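Local coordinates for protein aspartate aminotransferase, mitochondrial (Trypanosoma brucei brucei, PDB 4W5K) that probably catalyses the reversible, pyridoxal-phosphate-dependent transfer of an amino group between L-aspartate and 2-oxoglutarate, working as a homodimer, at residues Leu155-Met160 and Arg193-Val198; Ala103-Gly108 and Arg279-Asn284; Ser295-Pro300 and Ala304-Glu309. The protein carries 1 engineered substitution. All blocks are in the same frame, centred on the assembly; numbering follows the deposited sequence.

Interaction 1 of 3, residues Leu155-Met160 and Arg193-Val198; sequences LNLAGM and RQVCDV. Unlike the reference sequence in segment 155-160: Leu155 (reference Phe). With MLT (D-malate), chain D.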
loop_
_atom_site.group_PDB
_atom_site.type_symbol
_atom_site.label_atom_id
_atom_site.label_comp_id
_atom_site.label_asym_id
_atom_site.label_seq_id
_atom_site.Cartn_x
_atom_site.Cartn_y
_atom_site.Cartn_z
ATOM N N LEU A 155 -28.297 -19.970 -4.626
ATOM C CA LEU A 155 -28.716 -18.607 -4.949
ATOM C C LEU A 155 -30.202 -18.344 -4.742
ATOM O O LEU A 155 -31.048 -19.205 -5.012
ATOM C CB LEU A 155 -28.355 -18.290 -6.406
ATOM C CG LEU A 155 -28.579 -16.878 -6.930
ATOM C CD1 LEU A 155 -27.619 -15.904 -6.235
ATOM C CD2 LEU A 155 -28.399 -16.849 -8.452
ATOM N N ASN A 156 -30.520 -17.140 -4.264
ATOM C CA ASN A 156 -31.911 -16.683 -4.243
ATOM C C ASN A 156 -32.051 -15.571 -5.286
ATOM O O ASN A 156 -32.048 -14.377 -4.953
ATOM C CB ASN A 156 -32.325 -16.206 -2.829
ATOM C CG ASN A 156 -33.712 -15.561 -2.798
ATOM O OD1 ASN A 156 -34.492 -15.673 -3.747
ATOM N ND2 ASN A 156 -34.030 -14.890 -1.687
ATOM N N LEU A 157 -32.164 -15.971 -6.552
ATOM C CA LEU A 157 -32.222 -14.999 -7.644
ATOM C C LEU A 157 -33.477 -14.108 -7.590
ATOM O O LEU A 157 -33.356 -12.903 -7.770
ATOM C CB LEU A 157 -32.170 -15.685 -9.015
ATOM C CG LEU A 157 -32.141 -14.708 -10.201
ATOM C CD1 LEU A 157 -30.896 -13.816 -10.164
ATOM C CD2 LEU A 157 -32.217 -15.427 -11.536
ATOM N N ALA A 158 -34.656 -14.688 -7.377
ATOM C CA ALA A 158 -35.888 -13.884 -7.328
ATOM C C ALA A 158 -35.739 -12.784 -6.268
ATOM O O ALA A 158 -36.125 -11.623 -6.485
ATOM C CB ALA A 158 -37.088 -14.754 -7.038
ATOM N N GLY A 159 -35.144 -13.148 -5.132
ATOM C CA GLY A 159 -34.934 -12.209 -4.042
ATOM C C GLY A 159 -33.953 -11.118 -4.418
ATOM O O GLY A 159 -34.183 -9.939 -4.143
ATOM N N MET A 160 -32.843 -11.515 -5.027
ATOM C CA MET A 160 -31.854 -10.557 -5.522
ATOM C C MET A 160 -32.477 -9.548 -6.483
ATOM O O MET A 160 -32.316 -8.327 -6.317
ATOM C CB MET A 160 -30.716 -11.278 -6.218
ATOM C CG MET A 160 -29.635 -10.339 -6.712
ATOM S SD MET A 160 -28.264 -11.333 -7.340
ATOM C CE MET A 160 -27.085 -10.057 -7.766
ATOM N N ARG A 193 -27.576 -11.949 -16.745
ATOM C CA ARG A 193 -28.238 -11.151 -17.763
ATOM C C ARG A 193 -29.486 -10.515 -17.168
ATOM O O ARG A 193 -29.777 -9.338 -17.425
ATOM C CB ARG A 193 -28.572 -11.993 -19.003
ATOM C CG ARG A 193 -27.381 -12.084 -19.956
ATOM C CD ARG A 193 -27.698 -12.854 -21.226
ATOM N NE ARG A 193 -27.627 -14.295 -21.016
ATOM C CZ ARG A 193 -26.531 -15.032 -21.189
ATOM N NH1 ARG A 193 -26.575 -16.351 -20.973
ATOM N NH2 ARG A 193 -25.400 -14.466 -21.592
ATOM N N GLN A 194 -30.213 -11.265 -16.334
ATOM C CA GLN A 194 -31.386 -10.661 -15.680
ATOM C C GLN A 194 -30.990 -9.560 -14.692
ATOM O O GLN A 194 -31.663 -8.509 -14.637
ATOM C CB GLN A 194 -32.217 -11.703 -14.938
ATOM C CG GLN A 194 -32.772 -12.787 -15.830
ATOM C CD GLN A 194 -33.845 -13.579 -15.120
ATOM O OE1 GLN A 194 -33.641 -14.731 -14.751
ATOM N NE2 GLN A 194 -35.003 -12.963 -14.932
ATOM N N VAL A 195 -29.937 -9.820 -13.907
ATOM C CA VAL A 195 -29.432 -8.861 -12.904
ATOM C C VAL A 195 -29.020 -7.534 -13.555
ATOM O O VAL A 195 -29.403 -6.440 -13.109
ATOM C CB VAL A 195 -28.225 -9.448 -12.129
ATOM C CG1 VAL A 195 -27.484 -8.361 -11.337
ATOM C CG2 VAL A 195 -28.666 -10.569 -11.202
ATOM N N CYS A 196 -28.264 -7.640 -14.637
ATOM C CA CYS A 196 -27.783 -6.455 -15.332
ATOM C C CYS A 196 -28.929 -5.663 -15.953
ATOM O O CYS A 196 -28.873 -4.434 -15.990
ATOM C CB CYS A 196 -26.748 -6.856 -16.380
ATOM S SG CYS A 196 -25.223 -7.556 -15.649
ATOM N N ASP A 197 -29.984 -6.335 -16.416
ATOM C CA ASP A 197 -31.137 -5.602 -16.941
ATOM C C ASP A 197 -31.766 -4.730 -15.856
ATOM O O ASP A 197 -32.209 -3.612 -16.126
ATOM C CB ASP A 197 -32.194 -6.552 -17.532
ATOM C CG ASP A 197 -31.817 -7.055 -18.923
ATOM O OD1 ASP A 197 -30.909 -6.463 -19.550
ATOM O OD2 ASP A 197 -32.423 -8.043 -19.399
ATOM N N VAL A 198 -31.819 -5.236 -14.630
ATOM C CA VAL A 198 -32.411 -4.454 -13.546
ATOM C C VAL A 198 -31.508 -3.263 -13.222
ATOM O O VAL A 198 -31.988 -2.133 -13.065
ATOM C CB VAL A 198 -32.629 -5.292 -12.272
ATOM C CG1 VAL A 198 -33.270 -4.433 -11.190
ATOM C CG2 VAL A 198 -33.517 -6.528 -12.563
HETATM C C1 MLT D . -22.426 -15.199 -22.763
HETATM O O1 MLT D . -23.118 -15.551 -21.772
HETATM O O2 MLT D . -22.924 -14.498 -23.683
HETATM C C2 MLT D . -20.968 -15.623 -22.838
HETATM O O3 MLT D . -20.724 -16.308 -21.646
#

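Interaction 2 of 3, residues Ala103-Gly108 and Arg279-Asn284; sequences ALRIGG and RPMYSN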
loop_
_atom_site.group_PDB
_atom_site.type_symbol
_atom_site.label_atom_id
_atom_site.label_comp_id
_atom_site.label_asym_id
_atom_site.label_seq_id
_atom_site.Cartn_x
_atom_site.Cartn_y
_atom_site.Cartn_z
ATOM N N ALA A 103 -8.192 -1.282 -4.414
ATOM C CA ALA A 103 -9.126 -0.809 -5.429
ATOM C C ALA A 103 -10.518 -0.563 -4.847
ATOM O O ALA A 103 -11.183 0.402 -5.213
ATOM C CB ALA A 103 -9.226 -1.818 -6.606
ATOM N N LEU A 104 -10.977 -1.443 -3.955
ATOM C CA LEU A 104 -12.287 -1.230 -3.309
ATOM C C LEU A 104 -12.289 0.066 -2.513
ATOM O O LEU A 104 -13.253 0.836 -2.558
ATOM C CB LEU A 104 -12.631 -2.397 -2.386
ATOM C CG LEU A 104 -12.945 -3.648 -3.200
ATOM C CD1 LEU A 104 -12.778 -4.876 -2.313
ATOM C CD2 LEU A 104 -14.411 -3.569 -3.795
ATOM N N ARG A 105 -11.225 0.296 -1.749
ATOM C CA ARG A 105 -11.135 1.495 -0.911
ATOM C C ARG A 105 -10.981 2.777 -1.742
ATOM O O ARG A 105 -11.726 3.761 -1.528
ATOM C CB ARG A 105 -9.959 1.382 0.075
ATOM C CG ARG A 105 -9.644 2.668 0.879
ATOM C CD ARG A 105 -10.831 3.137 1.725
ATOM N NE ARG A 105 -10.480 4.348 2.476
ATOM C CZ ARG A 105 -9.935 4.361 3.696
ATOM N NH1 ARG A 105 -9.673 3.213 4.316
ATOM N NH2 ARG A 105 -9.666 5.529 4.297
ATOM N N ILE A 106 -10.012 2.788 -2.659
ATOM C CA ILE A 106 -9.796 3.979 -3.494
ATOM C C ILE A 106 -11.041 4.237 -4.365
ATOM O O ILE A 106 -11.477 5.371 -4.492
ATOM C CB ILE A 106 -8.543 3.853 -4.366
ATOM C CG1 ILE A 106 -7.286 3.860 -3.477
ATOM C CG2 ILE A 106 -8.472 4.985 -5.378
ATOM C CD1 ILE A 106 -7.019 5.162 -2.729
ATOM N N GLY A 107 -11.612 3.181 -4.945
ATOM C CA GLY A 107 -12.869 3.336 -5.683
ATOM C C GLY A 107 -13.970 3.901 -4.833
ATOM O O GLY A 107 -14.712 4.802 -5.276
ATOM N N GLY A 108 -14.158 3.338 -3.635
ATOM C CA GLY A 108 -15.154 3.860 -2.706
ATOM C C GLY A 108 -14.940 5.333 -2.372
ATOM O O GLY A 108 -15.891 6.131 -2.313
ATOM N N ARG A 279 -1.999 9.726 -3.415
ATOM C CA ARG A 279 -0.792 10.363 -2.911
ATOM C C ARG A 279 -0.796 10.560 -1.377
ATOM O O ARG A 279 0.189 10.204 -0.720
ATOM C CB ARG A 279 -0.556 11.694 -3.624
ATOM C CG ARG A 279 0.757 12.312 -3.258
ATOM C CD ARG A 279 1.075 13.542 -4.106
ATOM N NE ARG A 279 1.181 13.224 -5.533
ATOM C CZ ARG A 279 0.247 13.515 -6.437
ATOM N NH1 ARG A 279 -0.866 14.141 -6.065
ATOM N NH2 ARG A 279 0.426 13.196 -7.714
ATOM N N PRO A 280 -1.907 11.070 -0.791
ATOM C CA PRO A 280 -1.918 11.222 0.670
ATOM C C PRO A 280 -2.314 9.953 1.439
ATOM O O PRO A 280 -2.454 10.020 2.657
ATOM C CB PRO A 280 -2.955 12.332 0.886
ATOM C CG PRO A 280 -3.957 12.063 -0.208
ATOM C CD PRO A 280 -3.099 11.704 -1.404
ATOM N N MET A 281 -2.445 8.819 0.757
ATOM C CA MET A 281 -2.653 7.551 1.455
ATOM C C MET A 281 -1.347 6.720 1.520
ATOM O O MET A 281 -0.981 6.248 2.592
ATOM C CB MET A 281 -3.747 6.734 0.789
ATOM C CG MET A 281 -4.224 5.617 1.681
ATOM S SD MET A 281 -5.546 4.632 0.928
ATOM C CE MET A 281 -6.859 5.861 0.942
ATOM N N TYR A 282 -0.662 6.565 0.389
ATOM C CA TYR A 282 0.570 5.738 0.347
ATOM C C TYR A 282 1.556 6.212 -0.731
ATOM O O TYR A 282 2.530 5.518 -1.018
ATOM C CB TYR A 282 0.214 4.233 0.133
ATOM C CG TYR A 282 -0.573 3.932 -1.117
ATOM C CD1 TYR A 282 0.059 3.654 -2.329
ATOM C CD2 TYR A 282 -1.978 3.927 -1.087
ATOM C CE1 TYR A 282 -0.700 3.347 -3.491
ATOM C CE2 TYR A 282 -2.713 3.650 -2.222
ATOM C CZ TYR A 282 -2.075 3.384 -3.405
ATOM O OH TYR A 282 -2.845 3.083 -4.506
ATOM N N SER A 283 1.291 7.376 -1.317
ATOM C CA SER A 283 2.190 8.045 -2.287
ATOM C C SER A 283 2.216 7.394 -3.666
ATOM O O SER A 283 1.945 8.058 -4.670
ATOM C CB SER A 283 3.635 8.140 -1.745
ATOM O OG SER A 283 4.344 9.159 -2.418
ATOM N N ASN A 284 2.564 6.103 -3.722
ATOM C CA ASN A 284 2.652 5.371 -4.983
ATOM C C ASN A 284 2.785 3.864 -4.673
ATOM O O ASN A 284 3.082 3.496 -3.546
ATOM C CB ASN A 284 3.813 5.913 -5.832
ATOM C CG ASN A 284 5.088 6.058 -5.036
ATOM O OD1 ASN A 284 5.642 5.067 -4.602
ATOM N ND2 ASN A 284 5.525 7.303 -4.797
#

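Interaction 3 of 3, residues Ser295-Pro300 and Ala304-Glu309; sequences SILKDP and ALWKKE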
loop_
_atom_site.group_PDB
_atom_site.type_symbol
_atom_site.label_atom_id
_atom_site.label_comp_id
_atom_site.label_asym_id
_atom_site.label_seq_id
_atom_site.Cartn_x
_atom_site.Cartn_y
_atom_site.Cartn_z
ATOM N N SER A 295 5.117 -8.296 -17.139
ATOM C CA SER A 295 6.053 -9.162 -17.832
ATOM C C SER A 295 5.345 -10.383 -18.411
ATOM O O SER A 295 5.586 -10.780 -19.548
ATOM C CB SER A 295 7.154 -9.600 -16.877
ATOM O OG SER A 295 7.976 -10.596 -17.463
ATOM N N ILE A 296 4.471 -10.971 -17.610
ATOM C CA ILE A 296 3.787 -12.178 -18.055
ATOM C C ILE A 296 2.813 -11.856 -19.175
ATOM O O ILE A 296 2.811 -12.530 -20.194
ATOM C CB ILE A 296 3.057 -12.875 -16.902
ATOM C CG1 ILE A 296 4.078 -13.519 -15.957
ATOM C CG2 ILE A 296 2.096 -13.925 -17.444
ATOM C CD1 ILE A 296 3.500 -13.988 -14.602
ATOM N N LEU A 297 2.016 -10.804 -19.012
ATOM C CA LEU A 297 0.939 -10.537 -19.964
ATOM C C LEU A 297 1.460 -9.997 -21.296
ATOM O O LEU A 297 0.794 -10.125 -22.324
ATOM C CB LEU A 297 -0.079 -9.573 -19.363
ATOM C CG LEU A 297 -0.909 -10.183 -18.230
ATOM C CD1 LEU A 297 -1.821 -9.118 -17.603
ATOM C CD2 LEU A 297 -1.700 -11.441 -18.715
ATOM N N LYS A 298 2.665 -9.431 -21.300
ATOM C CA LYS A 298 3.252 -8.983 -22.573
ATOM C C LYS A 298 4.061 -10.062 -23.306
ATOM O O LYS A 298 4.572 -9.827 -24.402
ATOM C CB LYS A 298 4.130 -7.739 -22.340
ATOM C CG LYS A 298 3.282 -6.502 -22.025
ATOM C CD LYS A 298 4.114 -5.286 -21.670
ATOM C CE LYS A 298 3.684 -4.077 -22.505
ATOM N NZ LYS A 298 2.252 -3.679 -22.287
ATOM N N ASP A 299 4.177 -11.245 -22.716
ATOM C CA ASP A 299 4.954 -12.302 -23.324
ATOM C C ASP A 299 4.051 -13.486 -23.678
ATOM O O ASP A 299 3.500 -14.105 -22.782
ATOM C CB ASP A 299 6.065 -12.751 -22.382
ATOM C CG ASP A 299 6.997 -13.773 -23.023
ATOM O OD1 ASP A 299 8.017 -13.362 -23.606
ATOM O OD2 ASP A 299 6.721 -14.986 -22.956
ATOM N N PRO A 300 3.902 -13.795 -24.981
ATOM C CA PRO A 300 3.007 -14.889 -25.403
ATOM C C PRO A 300 3.309 -16.218 -24.709
ATOM O O PRO A 300 2.379 -16.910 -24.291
ATOM C CB PRO A 300 3.260 -14.997 -26.912
ATOM C CG PRO A 300 3.766 -13.645 -27.310
ATOM C CD PRO A 300 4.538 -13.125 -26.126
ATOM N N ALA A 304 0.713 -17.982 -22.145
ATOM C CA ALA A 304 0.234 -19.339 -22.370
ATOM C C ALA A 304 0.468 -20.218 -21.133
ATOM O O ALA A 304 -0.389 -21.015 -20.755
ATOM C CB ALA A 304 0.925 -19.941 -23.600
ATOM N N LEU A 305 1.640 -20.075 -20.518
ATOM C CA LEU A 305 1.986 -20.845 -19.334
ATOM C C LEU A 305 1.059 -20.496 -18.186
ATOM O O LEU A 305 0.518 -21.384 -17.518
ATOM C CB LEU A 305 3.444 -20.597 -18.931
ATOM C CG LEU A 305 3.904 -21.313 -17.658
ATOM C CD1 LEU A 305 3.604 -22.822 -17.725
ATOM C CD2 LEU A 305 5.386 -21.060 -17.417
ATOM N N TRP A 306 0.877 -19.195 -17.967
ATOM C CA TRP A 306 -0.067 -18.725 -16.960
ATOM C C TRP A 306 -1.462 -19.347 -17.136
ATOM O O TRP A 306 -2.059 -19.823 -16.167
ATOM C CB TRP A 306 -0.150 -17.195 -16.994
ATOM C CG TRP A 306 -1.137 -16.611 -16.042
ATOM C CD1 TRP A 306 -1.211 -16.813 -14.687
ATOM C CD2 TRP A 306 -2.191 -15.692 -16.368
ATOM N NE1 TRP A 306 -2.244 -16.064 -14.160
ATOM C CE2 TRP A 306 -2.867 -15.388 -15.172
ATOM C CE3 TRP A 306 -2.624 -15.102 -17.562
ATOM C CZ2 TRP A 306 -3.958 -14.495 -15.124
ATOM C CZ3 TRP A 306 -3.713 -14.240 -17.519
ATOM C CH2 TRP A 306 -4.370 -13.951 -16.308
ATOM N N LYS A 307 -1.975 -19.340 -18.360
ATOM C CA LYS A 307 -3.303 -19.910 -18.607
ATOM C C LYS A 307 -3.367 -21.400 -18.248
ATOM O O LYS A 307 -4.363 -21.856 -17.693
ATOM C CB LYS A 307 -3.707 -19.690 -20.066
ATOM C CG LYS A 307 -4.070 -18.220 -20.372
ATOM C CD LYS A 307 -4.393 -18.050 -21.850
ATOM C CE LYS A 307 -4.836 -16.627 -22.195
ATOM N NZ LYS A 307 -4.926 -16.461 -23.681
ATOM N N LYS A 308 -2.297 -22.139 -18.529
ATOM C CA LYS A 308 -2.229 -23.550 -18.154
ATOM C C LYS A 308 -2.265 -23.701 -16.629
ATOM O O LYS A 308 -2.972 -24.575 -16.098
ATOM C CB LYS A 308 -0.969 -24.209 -18.741
ATOM C CG LYS A 308 -0.812 -25.662 -18.378
ATOM C CD LYS A 308 0.528 -26.223 -18.871
ATOM C CE LYS A 308 1.589 -26.093 -17.792
ATOM N NZ LYS A 308 2.930 -26.574 -18.244
ATOM N N GLU A 309 -1.528 -22.838 -15.930
ATOM C CA GLU A 309 -1.473 -22.914 -14.479
ATOM C C GLU A 309 -2.793 -22.496 -13.838
ATOM O O GLU A 309 -3.192 -23.062 -12.814
ATOM C CB GLU A 309 -0.305 -22.062 -13.954
ATOM C CG GLU A 309 1.041 -22.598 -14.462
ATOM C CD GLU A 309 2.256 -21.997 -13.753
ATOM O OE1 GLU A 309 2.664 -20.871 -14.119
ATOM O OE2 GLU A 309 2.820 -22.678 -12.859
#

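Interaction 1 of 3, residues Leu155-Met160 and Arg193-Val198
Leu157 and Met160 pack against Gln194 and Val195 where two helices of the layered α/β aminotransferase domain lie side by side: helix 157-166, here in its first turn, and helix 189-201, which carries a malate-binding arginine. The contact is small and largely apolar. Val195 is its hub, and its CG2 touches both Leu157 and Met160. The Met160 methyl CE lies 3.8 Å from Val195 CG2 and also borders CG1, the thioether chain meeting the valine at about a right angle. All three Met160 torsions are near 180°, and this full extension carries the methyl across the gap even though its CB does not point there. Leu157 CD1 touches the same methyl, Val195 CG2, at 4.1 Å. Its other branch, CD2, lies 3.6 Å from Gln194 OE1, beside the solvent-exposed amide. The turn bearing Leu157 is capped by Asn156, whose OD1 accepts from Gly159 N at 3.0 Å; the donor sits well above the amide carbonyl plane. One residue before Gln194, Arg193 reaches instead to D-malate with a guanidinium edge. Its NH2 makes an apparent bond to malate O1 whose 2.5 Å length is doubtful, the arginine having been modelled in two conformers; His189 also binds the malate, and Asp190 forms a salt bridge with Arg193 NH1. Beneath the interface, Met160 rests on Tyr145 and Tyr147 of strand 141-149, while farther along helix 157-166 Leu161 lies against Gln194 and Val198, and Leu164 against Val195 and Val198.

Interaction 2 of 3, residues Ala103-Gly108 and Arg279-Asn284
Arg105 and Ile106 of helix 99-110 both meet Met281, which lies on the weakly bonded, kinked part of helix 264-282, in a buried contact at the dimer interface. Taking the first segment in order, Ala103 and Leu104 turn to the core: Ala103 packs on Ala240, and Leu104 adds Phe207 and touches the pyridoxal phosphate. Arg105 points toward the second segment. Its guanidinium carries the Met281 methyl over one face, with CE 4.2 Å from Arg105 NE. The polar groups of this arginine are engaged at other points: NE forms a salt bridge with Asp109, one turn on, and NH1 donates to Pro280 O of the second subunit. Ile106 supplies the tightest touch, its CD1 lying 3.7 Å from Met281 CE and 4.0 Å from Met281 SD, as the two side chains run antiparallel alongside one another. In Met281, CG is anti to the backbone N and chi2 is extended (179°); the bend at chi3 (-69°) then turns CE onto Ile106 CD1. Next to it, Tyr282 O accepts from Arg253 NH2 of the second subunit, a pyridoxal phosphate ligand, and segment 279-284 thus reaches the other subunit's cofactor pocket. Ala103 and Leu104 set helix 99-110 against strands 205-210 and 238-242, helix 129-137 flanks it through Leu104 and Arg105, and Met281 packs on Met281 of the second subunit.

Interaction 3 of 3, residues Ser295-Pro300 and Ala304-Glu309
Ile296 and Leu297 pack against Trp306 across a pair of consecutive helices, 287-297 and 300-331, joined by a very short connection whose Asp299 is the N-cap of the second helix. The tryptophan is the central side chain. With CG anti to the backbone N (chi1 177°), the indole leaves helix 300-331 in the direction of the first helix, bringing the six-membered ring beside Leu297. There Leu297 CD2 lies 3.6 Å from Trp306 CZ3 and 3.9 Å from Trp306 CE3. The methyl comes to the ring obliquely, and the leucine gets there although its CB does not point at the other helix: chi1 of -70° sets CG beside the backbone N, and chi2 of 175° sends CD1 anti to CA and leaves CD2 as the branch turned to the ring. Ile296, one residue earlier, meets the base of the same side chain instead. Its CG2 branch lies 4.0 Å from Trp306 CB, and the two side chains cross at about a right angle. Ile296 takes the CB methylene and Leu297 the benzo ring. The indole also meets other parts of the domain: NE1 donates to Asn246 O, which helps fix the rotation of the ring, and Phe247 stacks on it, while Leu78 and Leu220 also touch it. Asp299 OD2 accepts from Leu302 N, and Thr303 OG1 is hydrogen-bonded to Ile296 O and to Asp299 O, tying the connection to the end of the preceding helix. Pro300 then opens the first turn, and its carbonyl makes the α-helical bond of that turn: Ala304 N donates to Pro300 O at 2.9 Å, with an N-H...O angle of 161°.

The three contacts are well separated: the centres of interactions 1 and 2 lie about 31 Å apart, those of 1 and 3 about 34 Å and those of 2 and 3 about 28 Å, and none touches another. Along the chain, interaction 2 is the longest closure, and both segments of interaction 1 fall between its two ends; interaction 3 follows afterwards. Helices 264-282 and 287-297 succeed one another, so interactions 2 and 3 are consecutive. Interactions 1 and 2 each pack helices that flank the mixed eight-stranded sheet, interaction 2 at the dimer interface, whereas interaction 3 joins helices 287-297 and 300-331, which come next in the chain. Together they pack helices at widely spaced places around the pyridoxal phosphate site.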